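PDB 3LKB: probable branched-chain amino acid ABC transporter, amino acid binding protein, which binds valine and probably other branched-chain amino acids, as the likely solute-binding component of an ABC transporter that takes them up. Local coordinates for residues 8-20 and 70-82. The protein carries 2 engineered substitutions. Sequence-based numbering, arbitrary orientation.
Sequences VTLFWSGAITGPT and AVDRFKIPVFLSY. With VAL (valine), chain C.
Between Phe11 and Leu80 two neighbouring parallel strands are joined by few direct bonds, and two waters add to the backbone's hydrogen bonding. Leu80 N gives its hydrogen to Phe11 O at 3.1 Å, almost straight along the carbonyl, whereas the return bond from Ser13 N to Leu80 O is weak; the same Leu80 O also receives a CA-H...O contact from Trp12. Toward Val78, where the chains separate, one water accepts from Phe11 N and donates to Thr9 O and Val78 O; beyond the bridge a second links Tyr82 N to Ser13 O. The buried hydroxyls are satisfied outside the pair: Thr9 OG1 by Asn50, Ser13 OG by Asp56 and Ser81 OG by Asn87. In this periplasmic binding protein of the leucine-binding family, strand 8-14 also pairs with strand 47-55, and 79-81 with 101-103, so the bridge at Trp12 and Leu80 knits the parallel sheet of one lobe, whose C-terminal strand ends reach the valine pocket. Ala70 CB sits over the centre of the Phe11 ring, 3.5 Å from its centroid, in a CH-pi contact. A first torsion of -174° swings the Tyr82 ring away from its own amide to run alongside Trp12, taking the indole edge on its face (planes at 73°). Ala15 CB meets Tyr82 CE2 at 3.5 Å. Losing this ring to an alanine would probably leave the indole edge without its partner on one face and the valine carboxylate without its cover on the other.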
ATOM      1  N   VAL A   8      24.985  -4.919 -11.630  1.00 19.12           N
ATOM      2  CA  VAL A   8      24.329  -6.087 -11.074  1.00 18.84           C
ATOM      3  C   VAL A   8      22.885  -5.779 -10.554  1.00 18.95           C
ATOM      4  O   VAL A   8      22.653  -4.841  -9.757  1.00 18.64           O
ATOM      5  CB  VAL A   8      25.186  -6.767  -9.966  1.00 18.52           C
ATOM      6  CG1 VAL A   8      24.350  -7.797  -9.188  1.00 19.29           C
ATOM      7  CG2 VAL A   8      26.446  -7.415 -10.560  1.00 18.38           C
ATOM      8  N   THR A   9      21.933  -6.580 -11.028  1.00 18.14           N
ATOM      9  CA  THR A   9      20.556  -6.412 -10.670  1.00 17.60           C
ATOM     10  C   THR A   9      20.120  -7.182  -9.441  1.00 17.02           C
ATOM     11  O   THR A   9      20.319  -8.408  -9.298  1.00 16.30           O
ATOM     12  CB  THR A   9      19.641  -6.678 -11.815  1.00 17.85           C
ATOM     13  OG1 THR A   9      19.901  -5.678 -12.823  1.00 21.10           O
ATOM     14  CG2 THR A   9      18.172  -6.538 -11.333  1.00 16.67           C
ATOM     15  N   LEU A  10      19.546  -6.407  -8.534  1.00 16.04           N
ATOM     16  CA  LEU A  10      19.006  -6.927  -7.314  1.00 15.00           C
ATOM     17  C   LEU A  10      17.502  -6.821  -7.517  1.00 13.09           C
ATOM     18  O   LEU A  10      16.976  -5.729  -7.628  1.00 11.76           O
ATOM     19  CB  LEU A  10      19.483  -6.067  -6.157  1.00 16.03           C
ATOM     20  CG  LEU A  10      19.500  -6.831  -4.834  1.00 20.30           C
ATOM     21  CD1 LEU A  10      20.280  -8.110  -5.036  1.00 23.61           C
ATOM     22  CD2 LEU A  10      20.131  -6.001  -3.766  1.00 24.42           C
ATOM     23  N   PHE A  11      16.830  -7.963  -7.630  1.00 11.33           N
ATOM     24  CA  PHE A  11      15.439  -7.975  -8.015  1.00 10.73           C
ATOM     25  C   PHE A  11      14.555  -8.596  -6.923  1.00 10.55           C
ATOM     26  O   PHE A  11      14.813  -9.682  -6.425  1.00 11.67           O
ATOM     27  CB  PHE A  11      15.290  -8.646  -9.393  1.00 10.52           C
ATOM     28  CG  PHE A  11      13.908  -9.200  -9.689  1.00 12.35           C
ATOM     29  CD1 PHE A  11      12.924  -8.402 -10.285  1.00 14.12           C
ATOM     30  CD2 PHE A  11      13.601 -10.523  -9.403  1.00 12.02           C
ATOM     31  CE1 PHE A  11      11.664  -8.921 -10.597  1.00 13.29           C
ATOM     32  CE2 PHE A  11      12.370 -11.050  -9.708  1.00 13.87           C
ATOM     33  CZ  PHE A  11      11.384 -10.229 -10.313  1.00 14.92           C
ATOM     34  N   TRP A  12      13.522  -7.874  -6.522  1.00  9.82           N
ATOM     35  CA  TRP A  12      12.528  -8.402  -5.594  1.00  8.18           C
ATOM     36  C   TRP A  12      11.193  -8.252  -6.258  1.00  8.02           C
ATOM     37  O   TRP A  12      10.943  -7.256  -6.971  1.00  8.53           O
ATOM     38  CB  TRP A  12      12.556  -7.592  -4.311  1.00  8.12           C
ATOM     39  CG  TRP A  12      11.502  -7.936  -3.298  1.00  8.17           C
ATOM     40  CD1 TRP A  12      11.570  -8.916  -2.388  1.00  6.82           C
ATOM     41  CD2 TRP A  12      10.211  -7.294  -3.113  1.00  7.70           C
ATOM     42  NE1 TRP A  12      10.422  -8.940  -1.621  1.00  8.71           N
ATOM     43  CE2 TRP A  12       9.572  -7.958  -2.041  1.00  6.74           C
ATOM     44  CE3 TRP A  12       9.534  -6.260  -3.771  1.00  6.65           C
ATOM     45  CZ2 TRP A  12       8.317  -7.603  -1.570  1.00  4.19           C
ATOM     46  CZ3 TRP A  12       8.265  -5.902  -3.316  1.00  9.89           C
ATOM     47  CH2 TRP A  12       7.677  -6.569  -2.207  1.00 10.45           C
ATOM     48  N   SER A  13      10.349  -9.255  -6.082  1.00  7.46           N
ATOM     49  CA  SER A  13       8.955  -9.174  -6.559  1.00  8.60           C
ATOM     50  C   SER A  13       8.055  -9.571  -5.406  1.00  8.76           C
ATOM     51  O   SER A  13       8.224 -10.637  -4.848  1.00  9.61           O
ATOM     52  CB  SER A  13       8.730 -10.108  -7.763  1.00  8.76           C
ATOM     53  OG  SER A  13       7.356 -10.358  -7.989  1.00  8.16           O
ATOM     54  N   GLY A  14       7.114  -8.710  -5.033  1.00  9.20           N
ATOM     55  CA  GLY A  14       6.217  -8.971  -3.909  1.00  7.85           C
ATOM     56  C   GLY A  14       5.108  -7.939  -3.868  1.00  9.11           C
ATOM     57  O   GLY A  14       4.934  -7.143  -4.810  1.00  9.79           O
ATOM     58  N   ALA A  15       4.310  -8.004  -2.805  1.00  9.30           N
ATOM     59  CA  ALA A  15       3.079  -7.263  -2.651  1.00  9.36           C
ATOM     60  C   ALA A  15       3.290  -5.914  -1.945  1.00  9.77           C
ATOM     61  O   ALA A  15       3.080  -5.827  -0.715  1.00  9.27           O
ATOM     62  CB  ALA A  15       2.093  -8.093  -1.850  1.00  8.64           C
ATOM     63  N   ILE A  16       3.682  -4.889  -2.716  1.00  9.20           N
ATOM     64  CA  ILE A  16       3.755  -3.510  -2.237  1.00  9.47           C
ATOM     65  C   ILE A  16       2.299  -3.044  -2.019  1.00 10.57           C
ATOM     66  O   ILE A  16       2.003  -2.254  -1.097  1.00 10.46           O
ATOM     67  CB  ILE A  16       4.536  -2.602  -3.256  1.00 10.34           C
ATOM     68  CG1 ILE A  16       6.034  -2.888  -3.223  1.00 11.29           C
ATOM     69  CG2 ILE A  16       4.477  -1.159  -2.867  1.00  9.99           C
ATOM     70  CD1 ILE A  16       6.675  -2.808  -4.596  1.00 15.65           C
ATOM     71  N   THR A  17       1.377  -3.576  -2.841  1.00  9.86           N
ATOM     72  CA  THR A  17      -0.038  -3.339  -2.626  1.00  9.78           C
ATOM     73  C   THR A  17      -0.756  -4.635  -2.772  1.00  9.79           C
ATOM     74  O   THR A  17      -0.116  -5.635  -3.078  1.00  9.97           O
ATOM     75  CB  THR A  17      -0.609  -2.285  -3.582  1.00 10.38           C
ATOM     76  OG1 THR A  17      -0.622  -2.784  -4.946  1.00 11.50           O
ATOM     77  CG2 THR A  17       0.232  -0.992  -3.460  1.00  8.86           C
ATOM     78  N   GLY A  18      -2.076  -4.637  -2.523  1.00  9.81           N
ATOM     79  CA  GLY A  18      -2.876  -5.851  -2.590  1.00  7.86           C
ATOM     80  C   GLY A  18      -2.741  -6.677  -1.342  1.00  8.07           C
ATOM     81  O   GLY A  18      -2.235  -6.198  -0.334  1.00  8.37           O
ATOM     82  N   PRO A  19      -3.205  -7.927  -1.391  1.00  7.74           N
ATOM     83  CA  PRO A  19      -3.272  -8.771  -0.187  1.00  8.38           C
ATOM     84  C   PRO A  19      -1.908  -8.911   0.483  1.00  8.30           C
ATOM     85  O   PRO A  19      -0.905  -9.095  -0.225  1.00  8.08           O
ATOM     86  CB  PRO A  19      -3.720 -10.152  -0.737  1.00  8.87           C
ATOM     87  CG  PRO A  19      -4.371  -9.864  -2.080  1.00  7.44           C
ATOM     88  CD  PRO A  19      -3.659  -8.627  -2.608  1.00  7.49           C
ATOM     89  N   THR A  20      -1.855  -8.789   1.811  1.00  9.17           N
ATOM     90  CA  THR A  20      -0.592  -9.042   2.550  1.00 10.77           C
ATOM     91  C   THR A  20       0.319  -7.818   2.555  1.00 11.30           C
ATOM     92  O   THR A  20       1.422  -7.836   3.140  1.00 12.34           O
ATOM     93  CB  THR A  20       0.093 -10.246   1.860  1.00 11.17           C
ATOM     94  OG1 THR A  20      -0.355 -11.476   2.474  1.00 15.37           O
ATOM     95  CG2 THR A  20       1.455 -10.135   1.824  1.00  8.07           C
ATOM     96  N   ALA A  70      13.157 -10.875 -15.345  1.00 20.45           N
ATOM     97  CA  ALA A  70      14.366 -10.665 -14.568  1.00 19.99           C
ATOM     98  C   ALA A  70      15.463 -11.714 -14.840  1.00 19.99           C
ATOM     99  O   ALA A  70      16.627 -11.397 -14.685  1.00 19.13           O
ATOM    100  CB  ALA A  70      14.051 -10.590 -13.077  1.00 18.78           C
ATOM    101  N   VAL A  71      15.113 -12.946 -15.203  1.00 19.98           N
ATOM    102  CA  VAL A  71      16.175 -13.905 -15.473  1.00 21.83           C
ATOM    103  C   VAL A  71      16.733 -13.637 -16.882  1.00 23.37           C
ATOM    104  O   VAL A  71      17.976 -13.556 -17.076  1.00 23.79           O
ATOM    105  CB  VAL A  71      15.775 -15.440 -15.213  1.00 22.02           C
ATOM    106  CG1 VAL A  71      14.394 -15.762 -15.763  1.00 23.64           C
ATOM    107  CG2 VAL A  71      16.769 -16.386 -15.858  1.00 20.03           C
ATOM    108  N   ASP A  72      15.816 -13.437 -17.836  1.00 23.85           N
ATOM    109  CA  ASP A  72      16.147 -13.205 -19.257  1.00 25.62           C
ATOM    110  C   ASP A  72      16.849 -11.869 -19.611  1.00 25.07           C
ATOM    111  O   ASP A  72      17.757 -11.819 -20.454  1.00 24.07           O
ATOM    112  CB  ASP A  72      14.886 -13.350 -20.127  1.00 26.39           C
ATOM    113  CG  ASP A  72      15.227 -13.508 -21.619  1.00 33.24           C
ATOM    114  OD1 ASP A  72      15.351 -14.681 -22.090  1.00 37.25           O
ATOM    115  OD2 ASP A  72      15.413 -12.466 -22.324  1.00 39.15           O
ATOM    116  N   ARG A  73      16.387 -10.793 -18.976  1.00 24.73           N
ATOM    117  CA  ARG A  73      16.814  -9.468 -19.323  1.00 24.55           C
ATOM    118  C   ARG A  73      17.836  -8.920 -18.352  1.00 23.58           C
ATOM    119  O   ARG A  73      18.801  -8.272 -18.773  1.00 23.49           O
ATOM    120  CB  ARG A  73      15.618  -8.530 -19.418  1.00 25.07           C
ATOM    121  CG  ARG A  73      14.742  -8.900 -20.570  1.00 29.44           C
ATOM    122  CD  ARG A  73      13.533  -7.989 -20.784  1.00 39.62           C
ATOM    123  NE  ARG A  73      12.768  -8.549 -21.899  1.00 45.55           N
ATOM    124  CZ  ARG A  73      11.584  -8.086 -22.298  1.00 48.14           C
ATOM    125  NH1 ARG A  73      11.053  -7.017 -21.700  1.00 49.44           N
ATOM    126  NH2 ARG A  73      10.932  -8.676 -23.299  1.00 49.01           N
ATOM    127  N   PHE A  74      17.637  -9.188 -17.058  1.00 22.20           N
ATOM    128  CA  PHE A  74      18.546  -8.671 -16.041  1.00 21.22           C
ATOM    129  C   PHE A  74      19.636  -9.656 -15.560  1.00 20.51           C
ATOM    130  O   PHE A  74      20.474  -9.269 -14.753  1.00 19.65           O
ATOM    131  CB  PHE A  74      17.775  -8.054 -14.860  1.00 21.05           C
ATOM    132  CG  PHE A  74      16.887  -6.922 -15.251  1.00 21.85           C
ATOM    133  CD1 PHE A  74      17.409  -5.713 -15.636  1.00 23.09           C
ATOM    134  CD2 PHE A  74      15.507  -7.073 -15.252  1.00 25.69           C
ATOM    135  CE1 PHE A  74      16.583  -4.675 -16.032  1.00 23.88           C
ATOM    136  CE2 PHE A  74      14.672  -6.023 -15.637  1.00 22.99           C
ATOM    137  CZ  PHE A  74      15.212  -4.835 -16.022  1.00 22.96           C
ATOM    138  N   LYS A  75      19.610 -10.910 -16.043  1.00 19.65           N
ATOM    139  CA  LYS A  75      20.661 -11.909 -15.718  1.00 19.15           C
ATOM    140  C   LYS A  75      20.897 -12.057 -14.227  1.00 17.74           C
ATOM    141  O   LYS A  75      22.053 -12.192 -13.793  1.00 18.20           O
ATOM    142  CB  LYS A  75      22.018 -11.542 -16.353  1.00 19.78           C
ATOM    143  CG  LYS A  75      21.991 -11.070 -17.786  1.00 22.74           C
ATOM    144  CD  LYS A  75      21.590 -12.159 -18.749  1.00 26.50           C
ATOM    145  CE  LYS A  75      21.055 -11.524 -20.022  1.00 30.25           C
ATOM    146  NZ  LYS A  75      20.729 -12.566 -21.024  1.00 33.98           N
ATOM    147  N   ILE A  76      19.833 -12.021 -13.436  1.00 15.79           N
ATOM    148  CA  ILE A  76      19.988 -12.055 -11.980  1.00 15.08           C
ATOM    149  C   ILE A  76      20.756 -13.275 -11.468  1.00 14.57           C
ATOM    150  O   ILE A  76      20.469 -14.392 -11.856  1.00 14.29           O
ATOM    151  CB  ILE A  76      18.618 -11.910 -11.203  1.00 15.66           C
ATOM    152  CG1 ILE A  76      17.620 -13.030 -11.552  1.00 14.76           C
ATOM    153  CG2 ILE A  76      17.977 -10.546 -11.471  1.00 14.44           C
ATOM    154  CD1 ILE A  76      16.441 -13.088 -10.619  1.00 17.06           C
ATOM    155  N   PRO A  77      21.720 -13.053 -10.570  1.00 13.98           N
ATOM    156  CA  PRO A  77      22.424 -14.110  -9.872  1.00 14.10           C
ATOM    157  C   PRO A  77      21.743 -14.601  -8.574  1.00 13.69           C
ATOM    158  O   PRO A  77      22.177 -15.620  -8.001  1.00 12.85           O
ATOM    159  CB  PRO A  77      23.781 -13.444  -9.551  1.00 14.97           C
ATOM    160  CG  PRO A  77      23.412 -11.994  -9.343  1.00 14.60           C
ATOM    161  CD  PRO A  77      22.313 -11.728 -10.312  1.00 14.00           C
ATOM    162  N   VAL A  78      20.704 -13.876  -8.137  1.00 13.87           N
ATOM    163  CA  VAL A  78      19.871 -14.151  -6.924  1.00 13.95           C
ATOM    164  C   VAL A  78      18.462 -13.608  -7.178  1.00 13.39           C
ATOM    165  O   VAL A  78      18.313 -12.668  -7.947  1.00 13.83           O
ATOM    166  CB  VAL A  78      20.317 -13.349  -5.647  1.00 14.25           C
ATOM    167  CG1 VAL A  78      19.798 -14.044  -4.324  1.00 14.55           C
ATOM    168  CG2 VAL A  78      21.782 -13.170  -5.591  1.00 16.60           C
ATOM    169  N   PHE A  79      17.474 -14.150  -6.465  1.00 12.31           N
ATOM    170  CA  PHE A  79      16.063 -13.781  -6.567  1.00 10.67           C
ATOM    171  C   PHE A  79      15.635 -13.560  -5.129  1.00 10.78           C
ATOM    172  O   PHE A  79      15.736 -14.481  -4.314  1.00 10.74           O
ATOM    173  CB  PHE A  79      15.295 -14.974  -7.135  1.00 10.27           C
ATOM    174  CG  PHE A  79      13.774 -14.813  -7.197  1.00 11.57           C
ATOM    175  CD1 PHE A  79      13.150 -13.556  -7.216  1.00 13.31           C
ATOM    176  CD2 PHE A  79      12.967 -15.951  -7.297  1.00 10.88           C
ATOM    177  CE1 PHE A  79      11.750 -13.425  -7.316  1.00 10.99           C
ATOM    178  CE2 PHE A  79      11.574 -15.850  -7.408  1.00 12.24           C
ATOM    179  CZ  PHE A  79      10.953 -14.554  -7.398  1.00  9.07           C
ATOM    180  N   LEU A  80      15.232 -12.331  -4.816  1.00  9.98           N
ATOM    181  CA  LEU A  80      14.569 -11.975  -3.569  1.00  9.82           C
ATOM    182  C   LEU A  80      13.063 -12.128  -3.824  1.00 10.78           C
ATOM    183  O   LEU A  80      12.490 -11.430  -4.678  1.00 11.07           O
ATOM    184  CB  LEU A  80      14.917 -10.536  -3.172  1.00  9.25           C
ATOM    185  CG  LEU A  80      16.393 -10.268  -2.856  1.00  8.28           C
ATOM    186  CD1 LEU A  80      16.705  -8.825  -2.609  1.00 11.72           C
ATOM    187  CD2 LEU A  80      16.799 -11.045  -1.668  1.00  8.57           C
ATOM    188  N   SER A  81      12.437 -13.107  -3.168  1.00 10.26           N
ATOM    189  CA  SER A  81      11.043 -13.391  -3.479  1.00  9.79           C
ATOM    190  C   SER A  81      10.176 -13.126  -2.274  1.00  9.08           C
ATOM    191  O   SER A  81      10.669 -12.698  -1.219  1.00  8.09           O
ATOM    192  CB  SER A  81      10.856 -14.847  -3.921  1.00 10.10           C
ATOM    193  OG  SER A  81      11.169 -15.714  -2.878  1.00 11.41           O
ATOM    194  N   TYR A  82       8.886 -13.413  -2.434  1.00  8.33           N
ATOM    195  CA  TYR A  82       7.901 -12.994  -1.447  1.00  6.81           C
ATOM    196  C   TYR A  82       6.912 -14.076  -1.072  1.00  6.59           C
ATOM    197  O   TYR A  82       7.165 -14.779  -0.089  1.00  6.74           O
ATOM    198  CB  TYR A  82       7.196 -11.752  -1.933  1.00  6.48           C
ATOM    199  CG  TYR A  82       6.254 -11.145  -0.931  1.00  5.31           C
ATOM    200  CD1 TYR A  82       6.750 -10.545   0.219  1.00  2.32           C
ATOM    201  CD2 TYR A  82       4.866 -11.140  -1.154  1.00  3.41           C
ATOM    202  CE1 TYR A  82       5.914  -9.963   1.145  1.00  2.45           C
ATOM    203  CE2 TYR A  82       4.005 -10.567  -0.220  1.00  4.96           C
ATOM    204  CZ  TYR A  82       4.552  -9.979   0.931  1.00  3.92           C
ATOM    205  OH  TYR A  82       3.750  -9.365   1.870  1.00  5.66           O
TER
HETATM  206  N   VAL C 393       2.861 -12.992   3.512  1.00 17.73           N
HETATM  207  CA  VAL C 393       3.955 -14.030   3.380  1.00 16.42           C
HETATM  208  C   VAL C 393       5.097 -13.617   2.517  1.00 18.37           C
HETATM  209  O   VAL C 393       6.020 -13.108   3.114  1.00 21.88           O
HETATM  210  CB  VAL C 393       3.481 -15.343   2.799  1.00 15.87           C
HETATM  211  CG1 VAL C 393       3.069 -15.220   1.414  1.00 11.82           C
HETATM  212  CG2 VAL C 393       4.542 -16.252   2.875  1.00 12.79           C
HETATM  213  O   HOH W   1      18.426 -10.127  -7.816  1.00 14.96           O
HETATM  214  O   HOH W   2       7.806 -13.345  -5.069  1.00 14.00           O